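PDB 3OV9: nucleoprotein from Rift valley fever virus, which encapsidates the viral RNA genome, binding single-stranded nucleic acid with high affinity and assembling into ring-shaped hexamers that build the nucleocapsid. Local coordinates for residues K52-M57 against A109-W114; M57-L62 against V120-W125; W114-L119 against P147-M152; E124-T129 against H143-S148. One frame throughout, in Å; residues are numbered along the deposited sequence. Where two conformers were deposited one is given.

Contact 1. Residues K52-M57 against A109-W114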
loop_
_atom_site.group_PDB
_atom_site.type_symbol
_atom_site.label_atom_id
_atom_site.label_comp_id
_atom_site.label_asym_id
_atom_site.label_seq_id
_atom_site.Cartn_x
_atom_site.Cartn_y
_atom_site.Cartn_z
ATOM N N LYS A 52 0.798 -41.236 -27.714
ATOM C CA LYS A 52 2.148 -40.672 -27.746
ATOM C C LYS A 52 2.128 -39.187 -27.376
ATOM O O LYS A 52 2.958 -38.728 -26.584
ATOM C CB LYS A 52 2.800 -40.886 -29.116
ATOM C CG LYS A 52 4.273 -40.494 -29.175
ATOM C CD LYS A 52 4.929 -41.051 -30.425
ATOM C CE LYS A 52 6.366 -40.573 -30.555
ATOM N NZ LYS A 52 7.070 -41.244 -31.677
ATOM N N ASP A 53 1.175 -38.446 -27.941
ATOM C CA ASP A 53 1.007 -37.027 -27.622
ATOM C C ASP A 53 0.724 -36.801 -26.136
ATOM O O ASP A 53 1.244 -35.855 -25.547
ATOM C CB ASP A 53 -0.092 -36.385 -28.481
ATOM C CG ASP A 53 0.335 -36.162 -29.927
ATOM O OD1 ASP A 53 1.542 -36.282 -30.233
ATOM O OD2 ASP A 53 -0.541 -35.858 -30.765
ATOM N N ALA A 54 -0.098 -37.668 -25.541
ATOM C CA ALA A 54 -0.401 -37.589 -24.109
ATOM C C ALA A 54 0.852 -37.754 -23.247
ATOM O O ALA A 54 1.030 -37.033 -22.264
ATOM C CB ALA A 54 -1.458 -38.619 -23.723
ATOM N N LYS A 55 1.715 -38.695 -23.627
ATOM C CA LYS A 55 2.972 -38.917 -22.913
ATOM C C LYS A 55 3.862 -37.677 -22.991
ATOM O O LYS A 55 4.429 -37.253 -21.981
ATOM C CB LYS A 55 3.702 -40.149 -23.451
ATOM C CG LYS A 55 3.030 -41.479 -23.109
ATOM C CD LYS A 55 3.920 -42.674 -23.451
ATOM C CE LYS A 55 3.990 -42.933 -24.945
ATOM N NZ LYS A 55 5.115 -43.843 -25.300
ATOM N N LYS A 56 3.960 -37.091 -24.185
ATOM C CA LYS A 56 4.711 -35.848 -24.390
ATOM C C LYS A 56 4.172 -34.736 -23.502
ATOM O O LYS A 56 4.937 -34.022 -22.858
ATOM C CB LYS A 56 4.637 -35.385 -25.848
ATOM C CG LYS A 56 5.417 -36.227 -26.828
ATOM C CD LYS A 56 5.543 -35.512 -28.162
ATOM C CE LYS A 56 6.018 -36.450 -29.252
ATOM N NZ LYS A 56 6.080 -35.760 -30.570
ATOM N N MET A 57 2.845 -34.604 -23.472
ATOM C CA MET A 57 2.189 -33.566 -22.686
ATOM C C MET A 57 2.392 -33.749 -21.180
ATOM O O MET A 57 2.474 -32.768 -20.441
ATOM C CB MET A 57 0.698 -33.466 -23.046
ATOM C CG MET A 57 0.453 -32.771 -24.385
ATOM S SD MET A 57 -1.285 -32.507 -24.810
ATOM C CE MET A 57 -1.723 -34.121 -25.444
ATOM N N ALA A 109 -3.212 -35.666 -14.772
ATOM C CA ALA A 109 -4.124 -36.095 -13.713
ATOM C C ALA A 109 -5.051 -37.223 -14.159
ATOM O O ALA A 109 -5.287 -38.179 -13.408
ATOM C CB ALA A 109 -4.930 -34.915 -13.202
ATOM N N ALA A 110 -5.572 -37.111 -15.376
ATOM C CA ALA A 110 -6.486 -38.115 -15.909
ATOM C C ALA A 110 -5.766 -39.425 -16.185
ATOM O O ALA A 110 -6.393 -40.480 -16.174
ATOM C CB ALA A 110 -7.162 -37.612 -17.162
ATOM N N LEU A 111 -4.456 -39.344 -16.430
ATOM C CA LEU A 111 -3.627 -40.512 -16.735
ATOM C C LEU A 111 -2.555 -40.768 -15.654
ATOM O O LEU A 111 -1.412 -41.145 -15.954
ATOM C CB LEU A 111 -3.022 -40.371 -18.142
ATOM C CG LEU A 111 -4.027 -40.220 -19.297
ATOM C CD1 LEU A 111 -3.369 -39.649 -20.548
ATOM C CD2 LEU A 111 -4.730 -41.538 -19.613
ATOM N N ALA A 112 -2.956 -40.592 -14.395
ATOM C CA ALA A 112 -2.057 -40.644 -13.235
ATOM C C ALA A 112 -1.282 -41.952 -13.066
ATOM O O ALA A 112 -0.164 -41.958 -12.544
ATOM C CB ALA A 112 -2.816 -40.307 -11.958
ATOM N N GLY A 113 -1.876 -43.057 -13.503
ATOM C CA GLY A 113 -1.211 -44.355 -13.452
ATOM C C GLY A 113 0.117 -44.355 -14.180
ATOM O O GLY A 113 1.084 -44.956 -13.708
ATOM N N TRP A 114 0.166 -43.669 -15.320
ATOM C CA TRP A 114 1.409 -43.537 -16.080
ATOM C C TRP A 114 2.266 -42.388 -15.542
ATOM O O TRP A 114 3.476 -42.536 -15.397
ATOM C CB TRP A 114 1.126 -43.357 -17.575
ATOM C CG TRP A 114 2.352 -43.511 -18.450
ATOM C CD1 TRP A 114 2.829 -44.670 -18.997
ATOM C CD2 TRP A 114 3.243 -42.470 -18.877
ATOM N NE1 TRP A 114 3.964 -44.415 -19.738
ATOM C CE2 TRP A 114 4.238 -43.073 -19.679
ATOM C CE3 TRP A 114 3.296 -41.085 -18.663
ATOM C CZ2 TRP A 114 5.279 -42.339 -20.264
ATOM C CZ3 TRP A 114 4.330 -40.355 -19.243
ATOM C CH2 TRP A 114 5.304 -40.987 -20.038
#
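This is a helix-helix contact of the all-helical nucleoprotein. Helix 50-63 packs against the break between helices 104-110 and 112-122. K55 lies over W114, and A54 meets L111. The aliphatic part of K55 rests on one face of the indole in a CH-pi contact. K55 CG is 3.9 Å from the centroid of the W114 six-membered ring and 16° off its normal, offset toward the rim. The closest pair is K55 CD to W114 CZ2, at 3.5 Å. The two side chains cross at about a right angle. W114 CG is anti to the backbone N (chi1 -168°), which extends the indole toward helix 50-63. K55 has two conformers; in the one described, a bend at chi3 (-74°) turns CE and NZ off the ring.

L111 lies just after helix 104-110 and is the N-cap of helix 112-122. Its CD1 touches A54 CB at 3.8 Å.

A second subunit closes over this site. F11 of that subunit meets the W114 ring edge-to-face, and its A15 O takes a weak hydrogen bond from W114 NE1. K55 NZ makes a long, weak ion pair with E20 of the same subunit. Segment 52-57 belongs to the region essential for oligomerization. Between the two segments the chemistry is apolar and CH-pi: the K55 methylenes cover part of the indole face, while the charged end is carried on past the ring.

Contact 2. Residues M57-L62 against V120-W125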
loop_
_atom_site.group_PDB
_atom_site.type_symbol
_atom_site.label_atom_id
_atom_site.label_comp_id
_atom_site.label_asym_id
_atom_site.label_seq_id
_atom_site.Cartn_x
_atom_site.Cartn_y
_atom_site.Cartn_z
ATOM N N MET A 57 2.845 -34.604 -23.472
ATOM C CA MET A 57 2.189 -33.566 -22.686
ATOM C C MET A 57 2.392 -33.749 -21.180
ATOM O O MET A 57 2.474 -32.768 -20.441
ATOM C CB MET A 57 0.698 -33.466 -23.046
ATOM C CG MET A 57 0.453 -32.771 -24.385
ATOM S SD MET A 57 -1.285 -32.507 -24.810
ATOM C CE MET A 57 -1.723 -34.121 -25.444
ATOM N N ILE A 58 2.485 -35.001 -20.735
ATOM C CA ILE A 58 2.764 -35.296 -19.328
ATOM C C ILE A 58 4.204 -34.905 -18.963
ATOM O O ILE A 58 4.433 -34.265 -17.933
ATOM C CB ILE A 58 2.446 -36.774 -18.966
ATOM C CG1 ILE A 58 0.931 -37.014 -19.046
ATOM C CG2 ILE A 58 2.964 -37.122 -17.562
ATOM C CD1 ILE A 58 0.515 -38.476 -19.045
ATOM N N VAL A 59 5.158 -35.266 -19.819
ATOM C CA VAL A 59 6.559 -34.851 -19.632
ATOM C C VAL A 59 6.655 -33.325 -19.599
ATOM O O VAL A 59 7.342 -32.750 -18.748
ATOM C CB VAL A 59 7.487 -35.452 -20.723
ATOM C CG1 VAL A 59 8.911 -34.886 -20.622
ATOM C CG2 VAL A 59 7.520 -36.965 -20.615
ATOM N N LEU A 60 5.930 -32.684 -20.514
ATOM C CA LEU A 60 5.826 -31.232 -20.581
ATOM C C LEU A 60 5.265 -30.632 -19.287
ATOM O O LEU A 60 5.826 -29.681 -18.741
ATOM C CB LEU A 60 4.955 -30.848 -21.782
ATOM C CG LEU A 60 5.122 -29.519 -22.511
ATOM C CD1 LEU A 60 6.576 -29.232 -22.864
ATOM C CD2 LEU A 60 4.256 -29.516 -23.763
ATOM N N ALA A 61 4.163 -31.201 -18.796
ATOM C CA ALA A 61 3.534 -30.750 -17.555
ATOM C C ALA A 61 4.468 -30.852 -16.353
ATOM O O ALA A 61 4.525 -29.949 -15.520
ATOM C CB ALA A 61 2.253 -31.542 -17.293
ATOM N N LEU A 62 5.203 -31.958 -16.277
ATOM C CA LEU A 62 6.016 -32.268 -15.106
ATOM C C LEU A 62 7.340 -31.514 -15.066
ATOM O O LEU A 62 7.885 -31.275 -13.988
ATOM C CB LEU A 62 6.246 -33.785 -15.009
ATOM C CG LEU A 62 5.181 -34.640 -14.298
ATOM C CD1 LEU A 62 3.745 -34.273 -14.679
ATOM C CD2 LEU A 62 5.431 -36.125 -14.549
ATOM N N VAL A 120 9.515 -41.537 -11.547
ATOM C CA VAL A 120 10.733 -42.295 -11.246
ATOM C C VAL A 120 11.879 -41.874 -12.176
ATOM O O VAL A 120 13.017 -41.699 -11.730
ATOM C CB VAL A 120 10.482 -43.825 -11.334
ATOM C CG1 VAL A 120 11.763 -44.608 -11.093
ATOM C CG2 VAL A 120 9.406 -44.239 -10.333
ATOM N N VAL A 121 11.566 -41.692 -13.455
ATOM C CA VAL A 121 12.555 -41.253 -14.444
ATOM C C VAL A 121 12.825 -39.747 -14.319
ATOM O O VAL A 121 13.967 -39.300 -14.457
ATOM C CB VAL A 121 12.112 -41.608 -15.892
ATOM C CG1 VAL A 121 13.031 -40.964 -16.939
ATOM C CG2 VAL A 121 12.067 -43.119 -16.091
ATOM N N LEU A 122 11.775 -38.979 -14.034
ATOM C CA LEU A 122 11.826 -37.515 -14.125
ATOM C C LEU A 122 12.286 -36.780 -12.862
ATOM O O LEU A 122 12.425 -35.553 -12.878
ATOM C CB LEU A 122 10.464 -36.972 -14.584
ATOM C CG LEU A 122 10.015 -37.330 -16.003
ATOM C CD1 LEU A 122 8.530 -37.050 -16.192
ATOM C CD2 LEU A 122 10.833 -36.583 -17.035
ATOM N N SER A 123 12.528 -37.537 -11.790
ATOM C CA SER A 123 12.875 -37.024 -10.455
ATOM C C SER A 123 13.756 -35.767 -10.417
ATOM O O SER A 123 13.409 -34.784 -9.762
ATOM C CB SER A 123 13.532 -38.140 -9.630
ATOM O OG SER A 123 13.928 -37.679 -8.351
ATOM N N GLU A 124 14.882 -35.805 -11.121
ATOM C CA GLU A 124 15.867 -34.723 -11.048
ATOM C C GLU A 124 15.546 -33.506 -11.926
ATOM O O GLU A 124 16.290 -32.520 -11.921
ATOM C CB GLU A 124 17.276 -35.257 -11.337
ATOM C CG GLU A 124 17.778 -36.274 -10.312
ATOM C CD GLU A 124 17.633 -35.792 -8.876
ATOM O OE1 GLU A 124 18.204 -34.733 -8.533
ATOM O OE2 GLU A 124 16.944 -36.472 -8.090
ATOM N N TRP A 125 14.437 -33.569 -12.660
ATOM C CA TRP A 125 14.019 -32.455 -13.516
ATOM C C TRP A 125 12.678 -31.837 -13.111
ATOM O O TRP A 125 12.126 -30.998 -13.829
ATOM C CB TRP A 125 14.012 -32.873 -14.989
ATOM C CG TRP A 125 15.353 -33.341 -15.463
ATOM C CD1 TRP A 125 16.466 -32.572 -15.671
ATOM C CD2 TRP A 125 15.729 -34.684 -15.781
ATOM N NE1 TRP A 125 17.509 -33.356 -16.101
ATOM C CE2 TRP A 125 17.084 -34.658 -16.178
ATOM C CE3 TRP A 125 15.051 -35.912 -15.771
ATOM C CZ2 TRP A 125 17.777 -35.810 -16.563
ATOM C CZ3 TRP A 125 15.741 -37.057 -16.155
ATOM C CH2 TRP A 125 17.091 -36.998 -16.543
#
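L62 and L122 face each other across this contact, and their side chains cross at about a right angle. The touch is methyl to methyl: L62 CD2 lies 3.6 Å from L122 CD1. The same L122 CD1 also comes within 4.2 Å of L62 CB, so one leucine branch rests against both the root and a branch of the other. L122 CG is anti to its own carbonyl carbon (chi1 -66°); with chi2 at 165°, this splays CD1 toward L62 and CD2 toward V59. L122 CD2 approaches V59 CG1 at 4.4 Å, a looser contact. L122 thus reaches between V59 and L62, three residues apart on one helix, with one methyl to each.

At the edge of the contact only backbone oxygens of L62 and W125 come near, and the W125 indole leads away. W125 is a site probably important for dimerization. A second subunit packs here too: its W24 lies on V59 and its V25 on L122. Helix 50-63, part of the region essential for oligomerization, is joined here to the C-terminal end of helix 112-122. The contact is apolar leucine-valine packing between two helices of the orthogonal bundle.

Contact 3. Residues W114-L119 against P147-M152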
loop_
_atom_site.group_PDB
_atom_site.type_symbol
_atom_site.label_atom_id
_atom_site.label_comp_id
_atom_site.label_asym_id
_atom_site.label_seq_id
_atom_site.Cartn_x
_atom_site.Cartn_y
_atom_site.Cartn_z
ATOM N N TRP A 114 0.166 -43.669 -15.320
ATOM C CA TRP A 114 1.409 -43.537 -16.080
ATOM C C TRP A 114 2.266 -42.388 -15.542
ATOM O O TRP A 114 3.476 -42.536 -15.397
ATOM C CB TRP A 114 1.126 -43.357 -17.575
ATOM C CG TRP A 114 2.352 -43.511 -18.450
ATOM C CD1 TRP A 114 2.829 -44.670 -18.997
ATOM C CD2 TRP A 114 3.243 -42.470 -18.877
ATOM N NE1 TRP A 114 3.964 -44.415 -19.738
ATOM C CE2 TRP A 114 4.238 -43.073 -19.679
ATOM C CE3 TRP A 114 3.296 -41.085 -18.663
ATOM C CZ2 TRP A 114 5.279 -42.339 -20.264
ATOM C CZ3 TRP A 114 4.330 -40.355 -19.243
ATOM C CH2 TRP A 114 5.304 -40.987 -20.038
ATOM N N THR A 115 1.626 -41.260 -15.231
ATOM C CA THR A 115 2.307 -40.084 -14.679
ATOM C C THR A 115 3.172 -40.431 -13.470
ATOM O O THR A 115 4.338 -40.026 -13.396
ATOM C CB THR A 115 1.291 -38.980 -14.284
ATOM O OG1 THR A 115 0.476 -38.654 -15.414
ATOM C CG2 THR A 115 2.001 -37.715 -13.786
ATOM N N CYS A 116 2.611 -41.196 -12.537
ATOM C CA CYS A 116 3.320 -41.523 -11.302
ATOM C C CYS A 116 4.540 -42.409 -11.546
ATOM O O CYS A 116 5.542 -42.291 -10.839
ATOM C CB CYS A 116 2.379 -42.157 -10.280
ATOM S SG CYS A 116 1.130 -41.009 -9.676
ATOM N N GLN A 117 4.443 -43.284 -12.545
ATOM C CA GLN A 117 5.568 -44.108 -12.979
ATOM C C GLN A 117 6.653 -43.266 -13.635
ATOM O O GLN A 117 7.846 -43.518 -13.434
ATOM C CB GLN A 117 5.108 -45.166 -13.978
ATOM C CG GLN A 117 4.215 -46.240 -13.407
ATOM C CD GLN A 117 3.816 -47.239 -14.465
ATOM O OE1 GLN A 117 4.648 -48.007 -14.956
ATOM N NE2 GLN A 117 2.539 -47.229 -14.836
ATOM N N ALA A 118 6.235 -42.281 -14.432
ATOM C CA ALA A 118 7.175 -41.403 -15.133
ATOM C C ALA A 118 8.006 -40.572 -14.161
ATOM O O ALA A 118 9.126 -40.178 -14.483
ATOM C CB ALA A 118 6.445 -40.503 -16.120
ATOM N N LEU A 119 7.456 -40.322 -12.972
ATOM C CA LEU A 119 8.144 -39.560 -11.923
ATOM C C LEU A 119 9.456 -40.207 -11.471
ATOM O O LEU A 119 10.390 -39.508 -11.067
ATOM C CB LEU A 119 7.222 -39.325 -10.721
ATOM C CG LEU A 119 6.014 -38.404 -10.927
ATOM C CD1 LEU A 119 5.057 -38.476 -9.753
ATOM C CD2 LEU A 119 6.451 -36.959 -11.165
ATOM N N PRO A 147 0.751 -33.732 -7.954
ATOM C CA PRO A 147 -0.632 -33.740 -7.457
ATOM C C PRO A 147 -1.502 -34.837 -8.084
ATOM O O PRO A 147 -2.479 -35.274 -7.462
ATOM C CB PRO A 147 -1.147 -32.349 -7.836
ATOM C CG PRO A 147 0.078 -31.495 -7.811
ATOM C CD PRO A 147 1.182 -32.371 -8.336
ATOM N N SER A 148 -1.128 -35.286 -9.284
ATOM C CA SER A 148 -1.788 -36.402 -9.974
ATOM C C SER A 148 -1.909 -37.655 -9.112
ATOM O O SER A 148 -2.847 -38.433 -9.281
ATOM C CB SER A 148 -1.036 -36.762 -11.265
ATOM O OG SER A 148 -0.997 -35.666 -12.163
ATOM N N PHE A 149 -0.963 -37.846 -8.191
ATOM C CA PHE A 149 -0.921 -39.041 -7.338
ATOM C C PHE A 149 -2.192 -39.251 -6.518
ATOM O O PHE A 149 -2.556 -40.391 -6.213
ATOM C CB PHE A 149 0.301 -39.017 -6.403
ATOM C CG PHE A 149 0.258 -40.075 -5.333
ATOM C CD1 PHE A 149 0.596 -41.393 -5.628
ATOM C CD2 PHE A 149 -0.155 -39.760 -4.042
ATOM C CE1 PHE A 149 0.538 -42.375 -4.645
ATOM C CE2 PHE A 149 -0.217 -40.738 -3.051
ATOM C CZ PHE A 149 0.129 -42.048 -3.357
ATOM N N ALA A 150 -2.852 -38.156 -6.152
ATOM C CA ALA A 150 -4.091 -38.228 -5.372
ATOM C C ALA A 150 -5.138 -39.163 -5.994
ATOM O O ALA A 150 -5.878 -39.832 -5.270
ATOM C CB ALA A 150 -4.666 -36.839 -5.167
ATOM N N GLY A 151 -5.175 -39.220 -7.326
ATOM C CA GLY A 151 -6.106 -40.087 -8.058
ATOM C C GLY A 151 -5.761 -41.569 -8.024
ATOM O O GLY A 151 -6.480 -42.392 -8.596
ATOM N N MET A 152 -4.656 -41.908 -7.364
ATOM C CA MET A 152 -4.231 -43.300 -7.200
ATOM C C MET A 152 -4.522 -43.824 -5.798
ATOM O O MET A 152 -4.292 -45.003 -5.503
ATOM C CB MET A 152 -2.735 -43.447 -7.506
ATOM C CG MET A 152 -2.347 -43.210 -8.956
ATOM S SD MET A 152 -2.774 -44.575 -10.047
ATOM C CE MET A 152 -4.372 -44.040 -10.665
#
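T115 is the first residue of segment 114-119 to touch segment 147-152. Its methyl does the touching: T115 CG2 is 4.0 Å from S148 OG and 4.1 Å from S148 CB. CG2 stands anti to the backbone N, while OG1 (chi1 -55°) lies beside that N. There OG1 is within hydrogen-bonding reach of two carbonyl oxygens, A108 O and L111 O, which must share its one proton. S148 OG in turn is hydrogen-bonded to H146 ND1, so the methyl meets an oxygen that already has a partner.

C116 follows and is the main residue of the contact. Its thiol points toward the opposing backbone, with SG 3.7 Å from F149 CA and 3.9 Å from F149 CB. The sulfur also sits at the edge of the F149 ring, near its plane. C116 SG is 5.4 Å from the F149 ring centroid and 85° off the normal. On another side, M152 CG lies 4.2 Å from C116 SG.

F149 also meets the ring of H169 on helix 159-180, and C116 packs on F221. The central feature is a Cys sulfur-aromatic contact in edge geometry. It joins one face of helix 112-122 to the 3-10 segment that precedes helix 159-180 in the orthogonal bundle.

Contact 4. Residues E124-T129 against H143-S148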
loop_
_atom_site.group_PDB
_atom_site.type_symbol
_atom_site.label_atom_id
_atom_site.label_comp_id
_atom_site.label_asym_id
_atom_site.label_seq_id
_atom_site.Cartn_x
_atom_site.Cartn_y
_atom_site.Cartn_z
ATOM N N GLU A 124 14.882 -35.805 -11.121
ATOM C CA GLU A 124 15.867 -34.723 -11.048
ATOM C C GLU A 124 15.546 -33.506 -11.926
ATOM O O GLU A 124 16.290 -32.520 -11.921
ATOM C CB GLU A 124 17.276 -35.257 -11.337
ATOM C CG GLU A 124 17.778 -36.274 -10.312
ATOM C CD GLU A 124 17.633 -35.792 -8.876
ATOM O OE1 GLU A 124 18.204 -34.733 -8.533
ATOM O OE2 GLU A 124 16.944 -36.472 -8.090
ATOM N N TRP A 125 14.437 -33.569 -12.660
ATOM C CA TRP A 125 14.019 -32.455 -13.516
ATOM C C TRP A 125 12.678 -31.837 -13.111
ATOM O O TRP A 125 12.126 -30.998 -13.829
ATOM C CB TRP A 125 14.012 -32.873 -14.989
ATOM C CG TRP A 125 15.353 -33.341 -15.463
ATOM C CD1 TRP A 125 16.466 -32.572 -15.671
ATOM C CD2 TRP A 125 15.729 -34.684 -15.781
ATOM N NE1 TRP A 125 17.509 -33.356 -16.101
ATOM C CE2 TRP A 125 17.084 -34.658 -16.178
ATOM C CE3 TRP A 125 15.051 -35.912 -15.771
ATOM C CZ2 TRP A 125 17.777 -35.810 -16.563
ATOM C CZ3 TRP A 125 15.741 -37.057 -16.155
ATOM C CH2 TRP A 125 17.091 -36.998 -16.543
ATOM N N LEU A 126 12.167 -32.253 -11.954
ATOM C CA LEU A 126 10.951 -31.678 -11.387
ATOM C C LEU A 126 11.281 -30.396 -10.614
ATOM O O LEU A 126 12.436 -30.202 -10.217
ATOM C CB LEU A 126 10.264 -32.696 -10.466
ATOM C CG LEU A 126 9.929 -34.071 -11.050
ATOM C CD1 LEU A 126 9.465 -35.008 -9.941
ATOM C CD2 LEU A 126 8.884 -33.981 -12.160
ATOM N N PRO A 127 10.277 -29.513 -10.403
ATOM C CA PRO A 127 10.492 -28.269 -9.649
ATOM C C PRO A 127 11.109 -28.515 -8.272
ATOM O O PRO A 127 12.041 -27.809 -7.878
ATOM C CB PRO A 127 9.081 -27.694 -9.518
ATOM C CG PRO A 127 8.373 -28.197 -10.719
ATOM C CD PRO A 127 8.900 -29.589 -10.930
ATOM N N VAL A 128 10.585 -29.507 -7.555
ATOM C CA VAL A 128 11.232 -30.021 -6.356
ATOM C C VAL A 128 11.784 -31.396 -6.714
ATOM O O VAL A 128 11.031 -32.293 -7.095
ATOM C CB VAL A 128 10.255 -30.125 -5.162
ATOM C CG1 VAL A 128 10.987 -30.587 -3.907
ATOM C CG2 VAL A 128 9.571 -28.792 -4.909
ATOM N N THR A 129 13.101 -31.550 -6.617
ATOM C CA THR A 129 13.757 -32.789 -7.024
ATOM C C THR A 129 13.592 -33.865 -5.957
ATOM O O THR A 129 13.293 -33.561 -4.800
ATOM C CB THR A 129 15.265 -32.584 -7.307
ATOM O OG1 THR A 129 15.929 -32.181 -6.102
ATOM C CG2 THR A 129 15.481 -31.533 -8.398
ATOM N N HIS A 143 6.861 -41.833 -6.736
ATOM C CA HIS A 143 5.496 -41.956 -7.258
ATOM C C HIS A 143 4.523 -40.911 -6.690
ATOM O O HIS A 143 3.486 -40.635 -7.298
ATOM C CB HIS A 143 4.944 -43.364 -6.994
ATOM C CG HIS A 143 5.647 -44.446 -7.755
ATOM N ND1 HIS A 143 6.750 -45.105 -7.258
ATOM C CD2 HIS A 143 5.396 -44.991 -8.968
ATOM C CE1 HIS A 143 7.153 -46.008 -8.135
ATOM N NE2 HIS A 143 6.348 -45.960 -9.181
ATOM N N MET A 144 4.865 -40.343 -5.532
ATOM C CA MET A 144 4.012 -39.365 -4.846
ATOM C C MET A 144 4.287 -37.916 -5.267
ATOM O O MET A 144 3.602 -36.995 -4.816
ATOM C CB MET A 144 4.173 -39.487 -3.321
ATOM C CG MET A 144 3.604 -40.758 -2.699
ATOM S SD MET A 144 3.721 -40.761 -0.896
ATOM C CE MET A 144 2.539 -42.057 -0.509
ATOM N N MET A 145 5.278 -37.718 -6.133
ATOM C CA MET A 145 5.790 -36.376 -6.426
ATOM C C MET A 145 5.080 -35.642 -7.571
ATOM O O MET A 145 5.718 -35.022 -8.424
ATOM C CB MET A 145 7.309 -36.414 -6.642
ATOM C CG MET A 145 8.094 -36.776 -5.392
ATOM S SD MET A 145 9.883 -36.784 -5.647
ATOM C CE MET A 145 10.167 -35.070 -6.086
ATOM N N HIS A 146 3.751 -35.716 -7.575
ATOM C CA HIS A 146 2.910 -34.850 -8.408
ATOM C C HIS A 146 1.494 -34.856 -7.833
ATOM O O HIS A 146 1.079 -35.864 -7.258
ATOM C CB HIS A 146 2.908 -35.295 -9.874
ATOM C CG HIS A 146 2.457 -34.225 -10.820
ATOM N ND1 HIS A 146 1.175 -34.166 -11.323
ATOM C CD2 HIS A 146 3.105 -33.146 -11.320
ATOM C CE1 HIS A 146 1.061 -33.116 -12.114
ATOM N NE2 HIS A 146 2.217 -32.477 -12.127
ATOM N N PRO A 147 0.751 -33.732 -7.954
ATOM C CA PRO A 147 -0.632 -33.740 -7.457
ATOM C C PRO A 147 -1.502 -34.837 -8.084
ATOM O O PRO A 147 -2.479 -35.274 -7.462
ATOM C CB PRO A 147 -1.147 -32.349 -7.836
ATOM C CG PRO A 147 0.078 -31.495 -7.811
ATOM C CD PRO A 147 1.182 -32.371 -8.336
ATOM N N SER A 148 -1.128 -35.286 -9.284
ATOM C CA SER A 148 -1.788 -36.402 -9.974
ATOM C C SER A 148 -1.909 -37.655 -9.112
ATOM O O SER A 148 -2.847 -38.433 -9.281
ATOM C CB SER A 148 -1.036 -36.762 -11.265
ATOM O OG SER A 148 -0.997 -35.666 -12.163
#
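This is a buried loop-to-loop contact in which M145 packs into the loop between helices 112-122 and 130-136. M145 itself lies in the loop that leads from helix 130-136 to helix 159-180. The touching is done mostly by its terminal methyl. M145 CE lies 3.9 Å from L126 CD1, and the two side chains cross obliquely. The same methyl faces backbone: M145 CE is 3.1 Å from V128 O, a close approach, and 3.6 Å from T129 C. The M145 chain runs extended through chi2 (-179°) and bends at chi3 (62°), which turns CE in against the V128-T129 backbone. L126 CD1 also reaches the backbone beside it, 4.0 Å from M145 O.

Next along the chain, H146 is held within its own segment. S148 N donates to H146 ND1 at 3.3 Å, from a position tilted 30° out of the ring plane. P147 CD lies over one face of the imidazole.

L126 and H146 both pack on L62 of helix 50-63, and L126 also packs on L119. The site is a methionine methyl laid on loop backbone and on a leucine methyl, tying together the loops before and after helix 130-136.

Helix 112-122 or the loop after it takes part in all four contacts. Contacts 1 and 2 follow one another along helix 50-63, share M57 and have centres about 11 Å apart. Both touch the second subunit, as does contact 3. Contact 3 shares W114 with contact 1, and their centres are about 9 Å apart. Contact 4 shares E124 and W125 with contact 2, and P147 and S148 with contact 3. Contacts 2 and 4 are the nearest pair, with centres about 7 Å apart. Along the chain, contact 1 closes before contacts 3 and 4 open, while contact 2 crosses both contacts 1 and 3. Helix 50-63 of the oligomerization region is thus packed against helix 112-122, beside the second subunit.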